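Local coordinates for protein proteolytically activated form of PPO4 Tyrosinase (Agaricus bisporus var. bisporus H97, PDB 4OUA) that uses a pair of copper ions to hydroxylate monophenols and to oxidise the resulting o-diphenols to o-quinones, probably the first step of melanin synthesis, at residues R287-P297 against R366-Y377. Sequence-based numbering, arbitrary orientation.
Sequences RHLSLWQALYP and RDYINDHIDRRY
L291, A294 and L295 of helix 277-295 meet I369 and I373 of helix 362-377 in a steeply crossed helix pair of the tyrosinase fold, a worked example of how a late helix can be seated on the copper-binding core by an apolar seam closed at one end by a polar cluster. The two segments run at 127° to each other, their axes 8.7 Å apart at closest approach. I369 faces the small A294, whose CB lies 3.5 Å from I369 CG1, while the CG2 branch of I369, anti to the backbone N, takes L291 CD2 at 3.7 Å. One turn on, L295 and I373 reach toward each other tip to tip through their CD1 methyls; L295 CD2 lies against CB and OD1 of N370, the side chains crossing at about a right angle. R366 lays its aliphatic chain beside the carbonyl oxygens of A294 and L295.

At the polar end R287, extended until its bend at chi3 (75°), turns its guanidinium 44° from the Y377 ring. Its NH2 lies in the ring plane, but the modelled 2.5 Å to Y377 OH is too short, and the approach too bent, for the bond's strength to be judged. Helix 277-295 also carries the copper ligand H282, its side chain about 10 Å from that of R287. D353 salt-bridges R287 NH1 and hydrogen-bonds H372 NE2; D132 OD2 pairs with R287 and R376, probably offsetting their charge, while its OD1 bonds Y377 OH.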
loop_
_atom_site.group_PDB
_atom_site.type_symbol
_atom_site.label_atom_id
_atom_site.label_comp_id
_atom_site.label_asym_id
_atom_site.label_seq_id
_atom_site.Cartn_x
_atom_site.Cartn_y
_atom_site.Cartn_z
ATOM N N ARG A 287 -5.843 -1.199 6.578
ATOM C CA ARG A 287 -6.707 -2.072 7.363
ATOM C C ARG A 287 -6.661 -1.677 8.833
ATOM O O ARG A 287 -7.659 -1.774 9.546
ATOM C CB ARG A 287 -6.302 -3.537 7.200
ATOM C CG ARG A 287 -7.269 -4.516 7.845
ATOM C CD ARG A 287 -6.858 -5.955 7.596
ATOM N NE ARG A 287 -5.712 -6.339 8.412
ATOM C CZ ARG A 287 -5.799 -7.067 9.520
ATOM N NH1 ARG A 287 -6.979 -7.498 9.941
ATOM N NH2 ARG A 287 -4.705 -7.369 10.203
ATOM N N HIS A 288 -5.489 -1.235 9.277
ATOM C CA HIS A 288 -5.317 -0.746 10.637
ATOM C C HIS A 288 -6.207 0.468 10.866
ATOM O O HIS A 288 -6.846 0.598 11.911
ATOM C CB HIS A 288 -3.851 -0.393 10.904
ATOM C CG HIS A 288 -2.952 -1.584 11.008
ATOM N ND1 HIS A 288 -1.578 -1.479 11.034
ATOM C CD2 HIS A 288 -3.229 -2.907 11.104
ATOM C CE1 HIS A 288 -1.047 -2.685 11.138
ATOM N NE2 HIS A 288 -2.027 -3.569 11.181
ATOM N N LEU A 289 -6.243 1.351 9.874
ATOM C CA LEU A 289 -7.082 2.539 9.937
ATOM C C LEU A 289 -8.554 2.155 10.049
ATOM O O LEU A 289 -9.304 2.766 10.807
ATOM C CB LEU A 289 -6.852 3.418 8.708
ATOM C CG LEU A 289 -7.591 4.755 8.683
ATOM C CD1 LEU A 289 -7.228 5.582 9.902
ATOM C CD2 LEU A 289 -7.268 5.508 7.405
ATOM N N SER A 290 -8.959 1.135 9.297
ATOM C CA SER A 290 -10.333 0.645 9.343
ATOM C C SER A 290 -10.656 0.054 10.712
ATOM O O SER A 290 -11.732 0.291 11.258
ATOM C CB SER A 290 -10.575 -0.402 8.252
ATOM O OG SER A 290 -10.507 0.175 6.960
ATOM N N LEU A 291 -9.718 -0.715 11.258
ATOM C CA LEU A 291 -9.890 -1.326 12.573
ATOM C C LEU A 291 -9.927 -0.268 13.669
ATOM O O LEU A 291 -10.753 -0.328 14.581
ATOM C CB LEU A 291 -8.770 -2.328 12.854
ATOM C CG LEU A 291 -8.811 -3.648 12.085
ATOM C CD1 LEU A 291 -7.660 -4.547 12.508
ATOM C CD2 LEU A 291 -10.142 -4.350 12.294
ATOM N N TRP A 292 -9.021 0.698 13.570
ATOM C CA TRP A 292 -8.951 1.792 14.531
ATOM C C TRP A 292 -10.238 2.611 14.517
ATOM O O TRP A 292 -10.707 3.057 15.564
ATOM C CB TRP A 292 -7.743 2.682 14.233
ATOM C CG TRP A 292 -7.691 3.927 15.053
ATOM C CD1 TRP A 292 -7.113 4.078 16.279
ATOM C CD2 TRP A 292 -8.231 5.205 14.703
ATOM N NE1 TRP A 292 -7.262 5.373 16.716
ATOM C CE2 TRP A 292 -7.946 6.084 15.769
ATOM C CE3 TRP A 292 -8.930 5.692 13.595
ATOM C CZ2 TRP A 292 -8.336 7.421 15.755
ATOM C CZ3 TRP A 292 -9.315 7.020 13.584
ATOM C CH2 TRP A 292 -9.018 7.869 14.657
ATOM N N GLN A 293 -10.804 2.802 13.328
ATOM C CA GLN A 293 -12.071 3.515 13.188
ATOM C C GLN A 293 -13.184 2.817 13.962
ATOM O O GLN A 293 -14.087 3.467 14.487
ATOM C CB GLN A 293 -12.466 3.639 11.714
ATOM C CG GLN A 293 -11.596 4.579 10.899
ATOM C CD GLN A 293 -11.974 4.585 9.431
ATOM O OE1 GLN A 293 -11.123 4.407 8.557
ATOM N NE2 GLN A 293 -13.256 4.788 9.150
ATOM N N ALA A 294 -13.113 1.493 14.028
ATOM C CA ALA A 294 -14.114 0.708 14.738
ATOM C C ALA A 294 -14.042 0.962 16.242
ATOM O O ALA A 294 -15.062 0.956 16.931
ATOM C CB ALA A 294 -13.936 -0.770 14.439
ATOM N N LEU A 295 -12.833 1.188 16.744
ATOM C CA LEU A 295 -12.634 1.440 18.167
ATOM C C LEU A 295 -12.881 2.904 18.517
ATOM O O LEU A 295 -13.417 3.211 19.580
ATOM C CB LEU A 295 -11.221 1.035 18.594
ATOM C CG LEU A 295 -10.848 -0.442 18.455
ATOM C CD1 LEU A 295 -9.446 -0.689 18.989
ATOM C CD2 LEU A 295 -11.861 -1.328 19.166
ATOM N N TYR A 296 -12.490 3.801 17.618
ATOM C CA TYR A 296 -12.589 5.233 17.878
ATOM C C TYR A 296 -13.461 5.959 16.859
ATOM O O TYR A 296 -12.970 6.811 16.119
ATOM C CB TYR A 296 -11.196 5.866 17.898
ATOM C CG TYR A 296 -10.326 5.397 19.040
ATOM C CD1 TYR A 296 -10.441 5.966 20.301
ATOM C CD2 TYR A 296 -9.387 4.393 18.857
ATOM C CE1 TYR A 296 -9.647 5.545 21.348
ATOM C CE2 TYR A 296 -8.588 3.964 19.899
ATOM C CZ TYR A 296 -8.723 4.544 21.143
ATOM O OH TYR A 296 -7.929 4.122 22.185
ATOM N N PRO A 297 -14.761 5.632 16.826
ATOM C CA PRO A 297 -15.683 6.300 15.902
ATOM C C PRO A 297 -15.845 7.777 16.242
ATOM O O PRO A 297 -15.840 8.139 17.418
ATOM C CB PRO A 297 -16.995 5.540 16.107
ATOM C CG PRO A 297 -16.901 5.002 17.489
ATOM C CD PRO A 297 -15.453 4.666 17.695
ATOM N N ARG A 366 -17.720 -2.051 17.729
ATOM C CA ARG A 366 -16.597 -1.654 18.572
ATOM C C ARG A 366 -16.217 -2.755 19.558
ATOM O O ARG A 366 -15.052 -2.886 19.933
ATOM C CB ARG A 366 -16.923 -0.362 19.326
ATOM C CG ARG A 366 -15.842 0.071 20.308
ATOM C CD ARG A 366 -16.032 1.517 20.749
ATOM N NE ARG A 366 -17.315 1.736 21.414
ATOM C CZ ARG A 366 -17.781 2.932 21.758
ATOM N NH1 ARG A 366 -17.073 4.023 21.494
ATOM N NH2 ARG A 366 -18.959 3.041 22.360
ATOM N N ASP A 367 -17.201 -3.546 19.971
ATOM C CA ASP A 367 -16.956 -4.635 20.907
ATOM C C ASP A 367 -16.419 -5.867 20.188
ATOM O O ASP A 367 -15.567 -6.583 20.717
ATOM C CB ASP A 367 -18.232 -4.985 21.673
ATOM C CG ASP A 367 -18.691 -3.861 22.583
ATOM O OD1 ASP A 367 -17.831 -3.076 23.037
ATOM O OD2 ASP A 367 -19.908 -3.762 22.843
ATOM N N TYR A 368 -16.919 -6.107 18.980
ATOM C CA TYR A 368 -16.466 -7.237 18.176
ATOM C C TYR A 368 -15.026 -7.039 17.721
ATOM O O TYR A 368 -14.192 -7.935 17.848
ATOM C CB TYR A 368 -17.375 -7.433 16.963
ATOM C CG TYR A 368 -16.969 -8.586 16.074
ATOM C CD1 TYR A 368 -17.386 -9.881 16.352
ATOM C CD2 TYR A 368 -16.172 -8.380 14.955
ATOM C CE1 TYR A 368 -17.020 -10.938 15.545
ATOM C CE2 TYR A 368 -15.802 -9.432 14.140
ATOM C CZ TYR A 368 -16.228 -10.710 14.441
ATOM O OH TYR A 368 -15.865 -11.765 13.637
ATOM N N ILE A 369 -14.743 -5.855 17.190
ATOM C CA ILE A 369 -13.413 -5.538 16.690
ATOM C C ILE A 369 -12.393 -5.496 17.820
ATOM O O ILE A 369 -11.255 -5.940 17.658
ATOM C CB ILE A 369 -13.405 -4.194 15.942
ATOM C CG1 ILE A 369 -14.353 -4.253 14.745
ATOM C CG2 ILE A 369 -12.000 -3.849 15.482
ATOM C CD1 ILE A 369 -14.013 -5.350 13.761
ATOM N N ASN A 370 -12.805 -4.963 18.967
ATOM C CA ASN A 370 -11.929 -4.894 20.131
ATOM C C ASN A 370 -11.493 -6.284 20.581
ATOM O O ASN A 370 -10.318 -6.511 20.867
ATOM C CB ASN A 370 -12.620 -4.163 21.281
ATOM C CG ASN A 370 -11.658 -3.778 22.386
ATOM O OD1 ASN A 370 -11.128 -2.668 22.402
ATOM N ND2 ASN A 370 -11.420 -4.698 23.315
ATOM N N ASP A 371 -12.441 -7.214 20.646
ATOM C CA ASP A 371 -12.119 -8.600 20.965
ATOM C C ASP A 371 -11.218 -9.189 19.891
ATOM O O ASP A 371 -10.340 -10.001 20.177
ATOM C CB ASP A 371 -13.387 -9.444 21.102
ATOM C CG ASP A 371 -14.169 -9.125 22.357
ATOM O OD1 ASP A 371 -13.634 -8.411 23.232
ATOM O OD2 ASP A 371 -15.318 -9.598 22.474
ATOM N N HIS A 372 -11.450 -8.770 18.650
ATOM C CA HIS A 372 -10.660 -9.226 17.516
ATOM C C HIS A 372 -9.196 -8.821 17.672
ATOM O O HIS A 372 -8.293 -9.648 17.525
ATOM C CB HIS A 372 -11.235 -8.663 16.215
ATOM C CG HIS A 372 -10.483 -9.079 14.991
ATOM N ND1 HIS A 372 -10.139 -10.388 14.736
ATOM C CD2 HIS A 372 -10.011 -8.356 13.947
ATOM C CE1 HIS A 372 -9.486 -10.454 13.591
ATOM N NE2 HIS A 372 -9.395 -9.236 13.091
ATOM N N ILE A 373 -8.970 -7.548 17.978
ATOM C CA ILE A 373 -7.617 -7.035 18.167
ATOM C C ILE A 373 -6.930 -7.693 19.361
ATOM O O ILE A 373 -5.787 -8.138 19.257
ATOM C CB ILE A 373 -7.618 -5.510 18.362
ATOM C CG1 ILE A 373 -8.225 -4.823 17.135
ATOM C CG2 ILE A 373 -6.206 -5.009 18.623
ATOM C CD1 ILE A 373 -8.301 -3.316 17.247
ATOM N N ASP A 374 -7.635 -7.752 20.488
ATOM C CA ASP A 374 -7.120 -8.385 21.701
ATOM C C ASP A 374 -6.674 -9.823 21.461
ATOM O O ASP A 374 -5.603 -10.235 21.904
ATOM C CB ASP A 374 -8.181 -8.366 22.803
ATOM C CG ASP A 374 -8.404 -6.986 23.375
ATOM O OD1 ASP A 374 -7.414 -6.239 23.522
ATOM O OD2 ASP A 374 -9.569 -6.654 23.682
ATOM N N ARG A 375 -7.507 -10.578 20.757
ATOM C CA ARG A 375 -7.268 -11.996 20.530
ATOM C C ARG A 375 -6.171 -12.243 19.497
ATOM O O ARG A 375 -5.540 -13.301 19.493
ATOM C CB ARG A 375 -8.570 -12.673 20.093
ATOM C CG ARG A 375 -8.408 -14.076 19.540
ATOM C CD ARG A 375 -9.761 -14.723 19.306
ATOM N NE ARG A 375 -10.688 -13.820 18.632
ATOM C CZ ARG A 375 -11.751 -13.270 19.210
ATOM N NH1 ARG A 375 -12.034 -13.539 20.477
ATOM N NH2 ARG A 375 -12.538 -12.458 18.518
ATOM N N ARG A 376 -5.935 -11.262 18.631
ATOM C CA ARG A 376 -4.990 -11.440 17.534
ATOM C C ARG A 376 -3.634 -10.789 17.800
ATOM O O ARG A 376 -2.595 -11.345 17.447
ATOM C CB ARG A 376 -5.584 -10.890 16.235
ATOM C CG ARG A 376 -4.751 -11.177 14.995
ATOM C CD ARG A 376 -5.529 -10.848 13.730
ATOM N NE ARG A 376 -4.790 -11.183 12.516
ATOM C CZ ARG A 376 -4.793 -12.384 11.945
ATOM N NH1 ARG A 376 -5.491 -13.375 12.484
ATOM N NH2 ARG A 376 -4.094 -12.599 10.838
ATOM N N TYR A 377 -3.641 -9.614 18.423
ATOM C CA TYR A 377 -2.400 -8.878 18.651
ATOM C C TYR A 377 -2.097 -8.694 20.135
ATOM O O TYR A 377 -1.164 -7.978 20.500
ATOM C CB TYR A 377 -2.459 -7.512 17.965
ATOM C CG TYR A 377 -2.804 -7.584 16.496
ATOM C CD1 TYR A 377 -1.850 -7.945 15.556
ATOM C CD2 TYR A 377 -4.085 -7.289 16.050
ATOM C CE1 TYR A 377 -2.161 -8.014 14.212
ATOM C CE2 TYR A 377 -4.406 -7.355 14.710
ATOM C CZ TYR A 377 -3.441 -7.717 13.795
ATOM O OH TYR A 377 -3.757 -7.784 12.459
#